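Local coordinates for putative phophotriesterase (Proteus mirabilis, PDB 3RHG), which binds two zinc ions per subunit and, as a member of the phosphotriesterase family of amidohydrolases, probably hydrolyses ester bonds, at residues 39-42 with 43-47; 72-75 with 76-80; 199-203 with 204-208; 268-271 with 272-276; 294-297 with 298-302. All blocks are in the same frame, centred on the assembly; numbering follows the deposited sequence. Where two conformers were deposited one is given.

Contact 1: residues 39-42 with 43-47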
# COMPACT_ATOMS: atom_id res chain seq x y z
N TYR A 39 -10.46 6.70 14.43
CA TYR A 39 -11.57 6.66 13.48
C TYR A 39 -12.66 5.76 14.02
O TYR A 39 -12.43 4.97 14.93
CB TYR A 39 -11.11 6.07 12.15
CG TYR A 39 -10.02 6.80 11.40
CD1 TYR A 39 -10.30 7.93 10.63
CD2 TYR A 39 -8.72 6.34 11.43
CE1 TYR A 39 -9.29 8.60 9.92
CE2 TYR A 39 -7.70 6.97 10.73
CZ TYR A 39 -7.99 8.10 9.97
OH TYR A 39 -6.97 8.71 9.29
N GLU A 40 -13.84 5.85 13.40
CA GLU A 40 -14.99 5.06 13.81
C GLU A 40 -14.67 3.57 13.73
O GLU A 40 -15.15 2.79 14.55
CB GLU A 40 -16.22 5.41 12.95
CG GLU A 40 -17.52 4.75 13.43
CD GLU A 40 -18.77 5.38 12.81
OE1 GLU A 40 -18.62 6.29 11.96
OE2 GLU A 40 -19.90 4.97 13.17
N PHE A 41 -13.84 3.19 12.76
CA PHE A 41 -13.54 1.77 12.57
C PHE A 41 -12.45 1.25 13.52
O PHE A 41 -12.32 0.04 13.71
CB PHE A 41 -13.15 1.48 11.12
CG PHE A 41 -11.84 2.09 10.71
CD1 PHE A 41 -10.64 1.50 11.08
CD2 PHE A 41 -11.81 3.28 9.98
CE1 PHE A 41 -9.43 2.05 10.68
CE2 PHE A 41 -10.58 3.86 9.62
CZ PHE A 41 -9.40 3.24 9.98
N SER A 42 -11.68 2.14 14.12
CA SER A 42 -10.46 1.76 14.84
C SER A 42 -10.71 0.96 16.12
O SER A 42 -9.87 0.18 16.56
CB SER A 42 -9.64 3.00 15.23
OG SER A 42 -9.42 3.86 14.14
N HIS A 43 -11.87 1.16 16.73
CA HIS A 43 -12.16 0.57 18.03
C HIS A 43 -11.96 -0.94 18.04
O HIS A 43 -11.51 -1.52 19.04
CB HIS A 43 -13.59 0.90 18.47
CG HIS A 43 -14.65 0.16 17.71
ND1 HIS A 43 -15.14 0.60 16.50
CD2 HIS A 43 -15.31 -0.99 17.99
CE1 HIS A 43 -16.06 -0.24 16.06
NE2 HIS A 43 -16.18 -1.21 16.95
N VAL A 44 -12.30 -1.58 16.92
CA VAL A 44 -12.18 -3.04 16.82
C VAL A 44 -10.73 -3.52 16.80
O VAL A 44 -10.46 -4.69 17.06
CB VAL A 44 -12.93 -3.62 15.58
CG1 VAL A 44 -14.36 -3.10 15.51
CG2 VAL A 44 -12.16 -3.34 14.29
N LEU A 45 -9.80 -2.61 16.49
CA LEU A 45 -8.38 -2.97 16.38
C LEU A 45 -7.68 -3.02 17.72
O LEU A 45 -6.66 -3.70 17.89
CB LEU A 45 -7.62 -1.96 15.50
CG LEU A 45 -8.14 -1.74 14.08
CD1 LEU A 45 -7.38 -0.59 13.42
CD2 LEU A 45 -8.04 -3.02 13.23
N VAL A 46 -8.23 -2.29 18.68
CA VAL A 46 -7.49 -1.94 19.89
C VAL A 46 -6.98 -3.15 20.65
O VAL A 46 -5.79 -3.18 21.05
CB VAL A 46 -8.34 -1.01 20.79
CG1 VAL A 46 -7.68 -0.84 22.16
CG2 VAL A 46 -8.51 0.34 20.10
N ASP A 47 -7.85 -4.14 20.84
CA ASP A 47 -7.52 -5.29 21.68
C ASP A 47 -7.21 -6.55 20.90
O ASP A 47 -7.11 -7.63 21.48
CB ASP A 47 -8.66 -5.57 22.66
CG ASP A 47 -8.79 -4.51 23.73
OD1 ASP A 47 -7.75 -3.97 24.17
OD2 ASP A 47 -9.94 -4.20 24.12

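Contact 2: residues 72-75 with 76-80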
# COMPACT_ATOMS: atom_id res chain seq x y z
N LYS A 72 8.44 -7.38 21.19
CA LYS A 72 8.52 -8.30 20.05
C LYS A 72 9.09 -9.64 20.52
O LYS A 72 10.24 -9.70 20.96
CB LYS A 72 9.40 -7.69 18.94
CG LYS A 72 9.04 -6.22 18.59
CD LYS A 72 7.59 -6.13 18.09
CE LYS A 72 7.19 -4.69 17.71
NZ LYS A 72 7.34 -3.76 18.86
N PRO A 73 8.29 -10.72 20.45
CA PRO A 73 8.82 -12.03 20.89
C PRO A 73 10.00 -12.49 20.03
O PRO A 73 9.96 -12.36 18.79
CB PRO A 73 7.63 -12.98 20.69
CG PRO A 73 6.42 -12.07 20.73
CD PRO A 73 6.87 -10.79 20.08
N ILE A 74 11.03 -13.03 20.67
CA ILE A 74 12.21 -13.48 19.93
C ILE A 74 11.89 -14.50 18.81
O ILE A 74 12.50 -14.45 17.75
CB ILE A 74 13.35 -14.00 20.86
CG1 ILE A 74 14.63 -14.21 20.04
CG2 ILE A 74 12.91 -15.29 21.56
CD1 ILE A 74 15.88 -14.34 20.87
N GLU A 75 10.94 -15.41 19.04
CA GLU A 75 10.55 -16.40 18.03
C GLU A 75 10.07 -15.70 16.75
O GLU A 75 10.39 -16.12 15.63
CB GLU A 75 9.41 -17.30 18.55
CG GLU A 75 9.42 -17.56 20.06
CD GLU A 75 8.55 -16.57 20.84
OE1 GLU A 75 9.11 -15.79 21.64
OE2 GLU A 75 7.30 -16.58 20.66
N ASP A 76 9.29 -14.65 16.93
CA ASP A 76 8.75 -13.90 15.78
C ASP A 76 9.87 -13.17 15.04
O ASP A 76 9.92 -13.16 13.80
CB ASP A 76 7.70 -12.90 16.23
CG ASP A 76 6.41 -13.57 16.69
OD1 ASP A 76 6.01 -14.58 16.09
OD2 ASP A 76 5.80 -13.07 17.66
N VAL A 77 10.74 -12.52 15.81
CA VAL A 77 11.89 -11.81 15.22
C VAL A 77 12.82 -12.75 14.43
O VAL A 77 13.23 -12.44 13.30
CB VAL A 77 12.65 -11.01 16.31
CG1 VAL A 77 13.93 -10.37 15.74
CG2 VAL A 77 11.74 -9.94 16.93
N ILE A 78 13.15 -13.90 15.01
CA ILE A 78 14.01 -14.87 14.32
C ILE A 78 13.33 -15.37 13.04
O ILE A 78 13.97 -15.49 12.00
CB ILE A 78 14.39 -16.04 15.24
CG1 ILE A 78 15.41 -15.55 16.27
CG2 ILE A 78 14.95 -17.20 14.42
CD1 ILE A 78 15.73 -16.56 17.35
N PHE A 79 12.03 -15.66 13.12
CA PHE A 79 11.31 -16.10 11.94
C PHE A 79 11.42 -15.05 10.82
O PHE A 79 11.68 -15.37 9.67
CB PHE A 79 9.85 -16.37 12.28
CG PHE A 79 9.06 -16.95 11.16
CD1 PHE A 79 9.13 -18.32 10.88
CD2 PHE A 79 8.25 -16.15 10.37
CE1 PHE A 79 8.41 -18.86 9.85
CE2 PHE A 79 7.51 -16.71 9.32
CZ PHE A 79 7.60 -18.06 9.06
N GLU A 80 11.24 -13.79 11.17
CA GLU A 80 11.29 -12.72 10.18
C GLU A 80 12.71 -12.49 9.66
O GLU A 80 12.91 -12.21 8.47
CB GLU A 80 10.74 -11.44 10.79
CG GLU A 80 9.22 -11.50 10.94
CD GLU A 80 8.51 -11.46 9.60
OE1 GLU A 80 8.87 -10.59 8.77
OE2 GLU A 80 7.59 -12.29 9.38
O HOH W 1 4.80 -14.97 19.32

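Contact 3: residues 199-203 with 204-208. With ZN (zinc ion), chain C; BEZ (benzoic acid), chain D.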
# COMPACT_ATOMS: atom_id res chain seq x y z
N HIS A 199 17.08 10.60 13.80
CA HIS A 199 15.66 10.54 13.54
C HIS A 199 15.22 11.94 13.14
O HIS A 199 15.23 12.86 13.97
CB HIS A 199 14.89 10.11 14.80
CG HIS A 199 13.42 10.36 14.71
ND1 HIS A 199 12.52 9.40 14.30
CD2 HIS A 199 12.68 11.47 14.98
CE1 HIS A 199 11.30 9.91 14.31
NE2 HIS A 199 11.37 11.17 14.72
N MET A 200 14.86 12.12 11.88
CA MET A 200 14.35 13.40 11.40
C MET A 200 12.84 13.36 11.37
O MET A 200 12.25 12.31 11.17
CB MET A 200 14.86 13.70 9.98
CG MET A 200 16.36 13.87 9.94
SD MET A 200 16.96 15.33 10.84
CE MET A 200 16.38 16.60 9.71
N PRO A 201 12.22 14.53 11.54
CA PRO A 201 10.77 14.63 11.30
C PRO A 201 10.57 14.68 9.79
O PRO A 201 10.76 15.72 9.17
CB PRO A 201 10.40 15.95 11.98
CG PRO A 201 11.69 16.78 11.94
CD PRO A 201 12.83 15.80 12.00
N GLY A 202 10.25 13.53 9.20
CA GLY A 202 10.42 13.35 7.77
C GLY A 202 9.47 14.12 6.89
O GLY A 202 9.76 14.34 5.68
N TRP A 203 8.34 14.55 7.46
CA TRP A 203 7.40 15.38 6.72
C TRP A 203 7.68 16.89 6.89
O TRP A 203 6.95 17.73 6.36
CB TRP A 203 5.95 15.06 7.09
CG TRP A 203 5.51 13.69 6.65
CD1 TRP A 203 4.89 13.36 5.48
CD2 TRP A 203 5.68 12.45 7.38
NE1 TRP A 203 4.64 12.01 5.44
CE2 TRP A 203 5.10 11.43 6.59
CE3 TRP A 203 6.22 12.13 8.62
CZ2 TRP A 203 5.07 10.09 7.01
CZ3 TRP A 203 6.19 10.79 9.04
CH2 TRP A 203 5.62 9.79 8.23
N GLN A 204 8.75 17.20 7.62
CA GLN A 204 9.30 18.54 7.69
C GLN A 204 10.61 18.60 6.91
O GLN A 204 11.04 17.60 6.31
CB GLN A 204 9.55 18.97 9.14
CG GLN A 204 8.28 19.00 9.98
CD GLN A 204 8.53 19.57 11.33
OE1 GLN A 204 9.61 19.36 11.91
NE2 GLN A 204 7.56 20.30 11.86
N ARG A 205 11.23 19.79 6.93
CA ARG A 205 12.50 20.00 6.25
C ARG A 205 13.49 20.65 7.21
O ARG A 205 13.91 21.78 7.01
CB ARG A 205 12.27 20.88 5.03
CG ARG A 205 11.23 20.30 4.07
CD ARG A 205 11.74 19.06 3.34
NE ARG A 205 10.74 18.57 2.37
CZ ARG A 205 9.78 17.67 2.63
NH1 ARG A 205 9.64 17.13 3.85
NH2 ARG A 205 8.96 17.31 1.66
N ARG A 206 13.84 19.93 8.27
CA ARG A 206 14.71 20.49 9.31
C ARG A 206 16.18 20.17 9.11
O ARG A 206 17.02 20.44 9.97
CB ARG A 206 14.23 20.02 10.68
CG ARG A 206 12.94 20.72 11.13
CD ARG A 206 12.77 20.56 12.63
NE ARG A 206 11.48 21.05 13.14
CZ ARG A 206 11.33 22.21 13.78
NH1 ARG A 206 12.38 23.03 13.95
NH2 ARG A 206 10.13 22.57 14.26
N GLY A 207 16.50 19.59 7.96
CA GLY A 207 17.89 19.20 7.74
C GLY A 207 18.94 20.29 7.89
O GLY A 207 19.99 20.05 8.49
N ASP A 208 18.70 21.49 7.35
CA ASP A 208 19.74 22.52 7.44
C ASP A 208 20.01 22.89 8.91
O ASP A 208 21.16 23.06 9.31
CB ASP A 208 19.37 23.78 6.67
CG ASP A 208 19.97 23.83 5.28
OD1 ASP A 208 21.12 23.33 5.07
OD2 ASP A 208 19.31 24.42 4.40
ZN ZN C . 12.84 7.49 13.72
C BEZ D . 7.46 9.30 12.45
O1 BEZ D . 8.28 10.23 12.56
O2 BEZ D . 6.34 9.40 13.01
C1 BEZ D . 7.79 8.07 11.66
C2 BEZ D . 9.07 7.87 11.15
C3 BEZ D . 9.36 6.71 10.43
C4 BEZ D . 8.36 5.77 10.21
C5 BEZ D . 7.08 5.98 10.71
C6 BEZ D . 6.79 7.13 11.44
O HOH W 2 13.21 17.05 8.56

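Contact 4: residues 268-271 with 272-276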
# COMPACT_ATOMS: atom_id res chain seq x y z
N PRO A 268 5.40 7.67 1.82
CA PRO A 268 5.52 7.58 0.36
C PRO A 268 5.39 6.15 -0.11
O PRO A 268 5.76 5.22 0.61
CB PRO A 268 6.93 8.10 0.04
CG PRO A 268 7.56 8.42 1.34
CD PRO A 268 6.58 8.28 2.46
N SER A 269 4.86 5.97 -1.32
CA SER A 269 4.74 4.63 -1.86
C SER A 269 6.11 4.13 -2.27
O SER A 269 7.05 4.91 -2.43
CB SER A 269 3.82 4.62 -3.08
OG SER A 269 4.45 5.27 -4.17
N VAL A 270 6.23 2.81 -2.42
CA VAL A 270 7.47 2.23 -2.92
C VAL A 270 7.86 2.85 -4.25
O VAL A 270 9.01 3.23 -4.44
CB VAL A 270 7.38 0.69 -3.01
CG1 VAL A 270 8.61 0.14 -3.71
CG2 VAL A 270 7.21 0.07 -1.59
N MET A 271 6.91 2.94 -5.20
CA MET A 271 7.24 3.52 -6.50
C MET A 271 7.68 4.98 -6.39
O MET A 271 8.54 5.42 -7.15
CB MET A 271 6.09 3.38 -7.50
CG MET A 271 5.81 1.94 -7.94
SD MET A 271 7.27 1.03 -8.50
CE MET A 271 7.68 1.89 -10.00
N ASP A 272 7.10 5.74 -5.46
CA ASP A 272 7.55 7.13 -5.22
C ASP A 272 9.03 7.10 -4.88
O ASP A 272 9.82 7.94 -5.33
CB ASP A 272 6.84 7.78 -4.00
CG ASP A 272 5.39 8.17 -4.26
OD1 ASP A 272 5.01 8.45 -5.43
OD2 ASP A 272 4.63 8.25 -3.24
N THR A 273 9.41 6.18 -4.00
CA THR A 273 10.80 6.15 -3.50
C THR A 273 11.75 5.58 -4.56
O THR A 273 12.90 6.00 -4.65
CB THR A 273 10.85 5.41 -2.18
OG1 THR A 273 10.10 6.20 -1.24
CG2 THR A 273 12.28 5.28 -1.66
N VAL A 274 11.26 4.64 -5.37
CA VAL A 274 12.05 4.17 -6.52
C VAL A 274 12.45 5.38 -7.38
O VAL A 274 13.61 5.53 -7.74
CB VAL A 274 11.26 3.15 -7.37
CG1 VAL A 274 11.98 2.85 -8.69
CG2 VAL A 274 11.04 1.86 -6.57
N GLU A 275 11.49 6.25 -7.68
CA GLU A 275 11.77 7.42 -8.51
C GLU A 275 12.70 8.44 -7.83
O GLU A 275 13.59 9.00 -8.46
CB GLU A 275 10.46 8.10 -8.93
CG GLU A 275 10.67 9.22 -9.96
CD GLU A 275 11.39 8.75 -11.24
OE1 GLU A 275 11.15 7.61 -11.71
OE2 GLU A 275 12.20 9.54 -11.78
N ALA A 276 12.49 8.67 -6.53
CA ALA A 276 13.34 9.61 -5.80
C ALA A 276 14.79 9.10 -5.79
O ALA A 276 15.72 9.84 -6.08
CB ALA A 276 12.83 9.78 -4.36

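Contact 5: residues 294-297 with 298-302. With ZN (zinc ion), chain B; BEZ (benzoic acid), chain D.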
# COMPACT_ATOMS: atom_id res chain seq x y z
N ASP A 294 12.87 0.15 8.33
CA ASP A 294 12.37 0.67 9.61
C ASP A 294 11.25 -0.17 10.18
O ASP A 294 10.27 0.38 10.69
CB ASP A 294 11.94 2.15 9.50
CG ASP A 294 11.84 2.82 10.86
OD1 ASP A 294 12.53 2.35 11.80
OD2 ASP A 294 11.06 3.81 11.00
N VAL A 295 11.37 -1.50 10.12
CA VAL A 295 10.40 -2.36 10.81
C VAL A 295 10.34 -1.90 12.27
O VAL A 295 11.36 -1.85 12.95
CB VAL A 295 10.78 -3.85 10.73
CG1 VAL A 295 9.90 -4.69 11.68
CG2 VAL A 295 10.65 -4.34 9.29
N PHE A 296 9.14 -1.56 12.76
CA PHE A 296 9.03 -1.10 14.14
C PHE A 296 7.67 -1.40 14.74
O PHE A 296 7.41 -1.04 15.89
CB PHE A 296 9.38 0.39 14.26
CG PHE A 296 8.25 1.35 13.88
CD1 PHE A 296 7.53 2.01 14.87
CD2 PHE A 296 7.96 1.63 12.53
CE1 PHE A 296 6.49 2.91 14.55
CE2 PHE A 296 6.94 2.54 12.18
CZ PHE A 296 6.21 3.19 13.18
N LEU A 297 6.82 -2.07 13.95
CA LEU A 297 5.46 -2.46 14.32
C LEU A 297 5.25 -3.89 13.89
O LEU A 297 5.81 -4.32 12.89
CB LEU A 297 4.44 -1.57 13.60
CG LEU A 297 4.42 -0.07 13.91
CD1 LEU A 297 3.63 0.72 12.86
CD2 LEU A 297 3.88 0.21 15.36
N LYS A 298 4.43 -4.64 14.63
CA LYS A 298 4.22 -6.03 14.27
C LYS A 298 3.57 -6.15 12.90
O LYS A 298 3.76 -7.15 12.21
CB LYS A 298 3.40 -6.78 15.35
CG LYS A 298 4.11 -6.91 16.69
CD LYS A 298 3.39 -7.91 17.58
CE LYS A 298 4.02 -7.97 18.95
NZ LYS A 298 3.32 -8.96 19.84
N GLN A 299 2.78 -5.15 12.50
CA GLN A 299 2.08 -5.22 11.23
C GLN A 299 3.06 -5.21 10.05
O GLN A 299 2.70 -5.58 8.93
CB GLN A 299 1.10 -4.06 11.06
CG GLN A 299 1.78 -2.76 10.73
CD GLN A 299 0.79 -1.61 10.78
OE1 GLN A 299 0.51 -1.07 11.86
NE2 GLN A 299 0.25 -1.23 9.63
N MET A 300 4.31 -4.80 10.30
CA MET A 300 5.27 -4.77 9.21
C MET A 300 5.92 -6.12 8.91
O MET A 300 6.55 -6.31 7.86
CB MET A 300 6.35 -3.72 9.47
CG MET A 300 5.75 -2.33 9.61
SD MET A 300 6.94 -1.05 10.01
CE MET A 300 7.99 -1.05 8.52
N TRP A 301 5.77 -7.07 9.83
CA TRP A 301 6.33 -8.40 9.60
C TRP A 301 5.65 -9.07 8.41
O TRP A 301 4.43 -8.96 8.25
CB TRP A 301 6.08 -9.26 10.84
CG TRP A 301 6.89 -8.86 12.03
CD1 TRP A 301 8.06 -8.14 12.04
CD2 TRP A 301 6.64 -9.25 13.38
NE1 TRP A 301 8.53 -8.04 13.34
CE2 TRP A 301 7.67 -8.70 14.17
CE3 TRP A 301 5.61 -9.97 14.00
CZ2 TRP A 301 7.71 -8.87 15.56
CZ3 TRP A 301 5.66 -10.15 15.36
CH2 TRP A 301 6.70 -9.60 16.14
N ALA A 302 6.43 -9.76 7.58
CA ALA A 302 5.87 -10.50 6.44
C ALA A 302 4.83 -11.56 6.84
O ALA A 302 3.85 -11.77 6.12
CB ALA A 302 6.98 -11.14 5.60
ZN ZN B . 13.57 3.67 13.45
C BEZ D . 7.46 9.30 12.45
O1 BEZ D . 8.28 10.23 12.56
O2 BEZ D . 6.34 9.40 13.01
C1 BEZ D . 7.79 8.07 11.66
C2 BEZ D . 9.07 7.87 11.15
C3 BEZ D . 9.36 6.71 10.43
C4 BEZ D . 8.36 5.77 10.21
C5 BEZ D . 7.08 5.98 10.71
C6 BEZ D . 6.79 7.13 11.44

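Contact 1: residues 39-42 with 43-47
Leu45 N donates to Ser42 O at 2.8 Å, the shortest polar bond between residues 39-42 and 43-47, and closes one tight turn of backbone. The donor stands 48° out of the Ser42 carbonyl plane, and the Leu45 side chain covers the same oxygen: Leu45 CB lies 3.3 Å from Ser42 O. Two residues earlier the imidazole of His43 folds back along the chain. In the conformer described, one of two, its CG sits between the backbone N and the carbonyl carbon (chi1 72°), which swings ND1 round to donate to Glu40 O at 2.9 Å. The acceptor lies almost exactly in the imidazole plane and the donor is tilted only 17° from the Glu40 carbonyl plane, a bond that would orient the ring in that conformer alone. Val44 lays a methyl against the next carbonyl, with CG2 3.4 Å from Phe41 O. On the inner side Leu45 CD1 reaches the rim of the Phe41 ring, meeting CE1 at its edge, 4.3 Å away. Ser42 OG accepts from Tyr39 N at 3.0 Å and is also hydrogen-bonded to Asp61. Tyr39, Glu40 and Phe41 pack on Leu319, Ser318 and Asn314 of the second subunit. Residues 40-46 wind helically but lack a regular helical bond pattern, part of the long loop after barrel strand 19-24, at the dimer interface.

Contact 2: residues 72-75 with 76-80
Val77 N, Ile78 N and Phe79 N donate to Pro73 O, Ile74 O and Glu75 O, each four residues back, with Val77 N 3.1 Å from Pro73 O and Ile78 N 2.9 Å from Ile74 O. Asp76 N adds a weak bond to Pro73 O, which therefore receives two donors at the first turn of the helix. Pro73 is the N-cap residue.

Ile74 and Ile78 lie side by side and point the same way, with Ile74 CG1 3.7 Å from Ile78 CD1. The Ile74 branch gets there because CG1 is set opposite the backbone N (chi1 -170°). Val77 CG2 rests on the other flank against Lys72 CB, 3.8 Å away, while the amine of Lys72 leads off to Asp70 O and Asn28 O.

At the helix start Asp76 lays OD2 over the proline ring, 3.3 Å from Pro73 CG. The same oxygen accepts from a water at 2.7 Å. That water also comes within 3.3 Å of Glu75 OE2, but this link is long and belongs to one of two deposited conformers of Glu75, so a water bridge between the two carboxylates is doubtful.

Residues 74-80 open helix 74-86, which precedes barrel strand 89-94. Ile74 and Ile78 pack on helix 105-115, whereas Asp76 and Glu80 touch the loop around Trp301, between strand 289-291 and helix 311-322.

Contact 3: residues 199-203 with 204-208
Met200 and Pro201 carry most of the contact with residues 204-208, just past the metal ligand His199. His199 binds one zinc ion through ND1 at 2.0 Å, a metal shared with Glu166 and His229. The Met200 chain doubles back (chi2 -66°, chi3 -71°) and sets its methyl against the start of helix 207-217, where CE lies 3.5 Å from Gly207 N. Pro201 offers its ring to two side chains, each crossing it at about a right angle: Gln204 OE1 comes within 3.3 Å of Pro201 CG, and the Arg206 CD methylene approaches the same carbon. Alongside, Arg206 NE donates to Gln204 OE1 at 2.8 Å, its guanidinium nearly coplanar with that oxygen. Pro201 O accepts from Gln204 N at 2.9 Å, closing a type I beta turn from Pro201 to Gln204. It also takes a hydrogen bond from a water that accepts from Arg206 N, the N-cap residue. This turn links strand 195-199 to helix 207-217 at the C-terminal mouth of the (beta/alpha)8 barrel, where amidohydrolases keep their metals and pocket. Gly202 occupies the turn beside the guanidinium of Arg205, whose NH1 donates to Gln204 O at 2.9 Å while NE pairs with Asp236. Trp203 turns its indole the other way, with NE1 bonded to Ala266 O and the CZ3 edge 3.9 Å from the benzoic acid carbon C.

Contact 4: residues 268-271 with 272-276
The carboxylate of Asp272 is the flat group of this contact, and Ser269 meets it from above: Ser269 N donates to Asp272 OD2 at 3.0 Å, 38° out of the carboxylate plane. Ser269 OG stands over the same face, 3.0 Å from Asp272 CG. Pro268 CB lies at the OD2 edge, near the plane, 4.0 Å away, and beyond OD1 stands Lys235 in a long, weak ion pair.

The return bond runs from Asp272 N to Ser269 OG, also 3.0 Å. It is made possible by a serine chi1 of 70°, which turns OG back over its own backbone, toward the amides of the first turn. One residue on, Thr273 N donates to Ser269 O, and Pro268 CB lies 3.9 Å from Thr273 OG1. The regular ladder continues as Val274 N meets Val270 O at 2.8 Å.

Val274 covers that carbonyl with CG2, 3.2 Å from Val270 O, and the same methyl meets Val270 CG1 and Met271 SD more loosely. The valines face helix 311-322, with Val270 on Phe311 and Leu319, and Val274 on Phe316 and Leu319; Met271 packs on Ser260 of the second subunit.

Two reciprocal bonds satisfy amides at the helix start, and the negative carboxylate there should suit the helix dipole. Ser269 and Asp272 thus form a classic capping box at the N-terminus of helix 270-282, the crossover helix of the beta-alpha-beta unit between strands 249-252 and 289-291.

Contact 5: residues 294-297 with 298-302
Met300 is the plug of this tight bend. Its thioether reaches back beneath residues 294-296: CE fits against the backbone, 3.5 Å from Asp294 O and 3.6 Å from Val295 CA, while SD sits beside the Phe296 ring. The sulfur is 3.8 Å from Phe296 CD2 and lies 56° off the ring normal, an oblique Met-aromatic contact. The turn at chi3 (64°) carries the methyl in under the Val295 backbone.

Leu297 forms the next bump. Its CG lies over the centre of one face of the neighbouring Phe296 ring, and its CB lies loosely beside Met300 CG. Leu297 and Gln299 run side by side, with CD1 3.7 Å from Gln299 OE1, an oxygen already bonded to Asn68. Val295 CG1 fills the angle between Met300 CB and the indole of Trp301, crossing the latter at about a right angle and touching CD1 at 3.9 Å. The 3-10 segment 298-300 holds this shape through Met300 N bonding to Leu297 O at 3.0 Å.

The other side of the bend faces the active site. Asp294 OD1 binds a zinc ion at 2.4 Å, shared with His23, His25 and Glu166, and Phe296 meets benzoic acid C5 through CE2.

Chemically, a mostly apolar knot backs a metal ligand and a pocket wall. The Phe296 N to Met300 SD bond is weak, so sulfur and hydrocarbon packing probably contributes more than that bond to holding Met300 against the bend.

In the fold
Contact 5 is the most buried of the five; the others mix buried and exposed residues. Contacts 3 and 5 both follow barrel strands and reach the bound benzoic acid, yet each supplies a ligand to a different zinc ion, and polar turn chemistry in contact 3 gives way to sulfur and hydrocarbon in contact 5. Contacts 2 and 4 are helix starts: a proline N-cap in the former, a capping box in the latter. Contact 2 touches contact 5 directly, as Glu80 OE1 probably bonds to Ala302 N at 2.8 Å and Lys72 CD packs on Trp301. Contact 1, farthest from the chain centre, joins contact 4 in touching the second subunit.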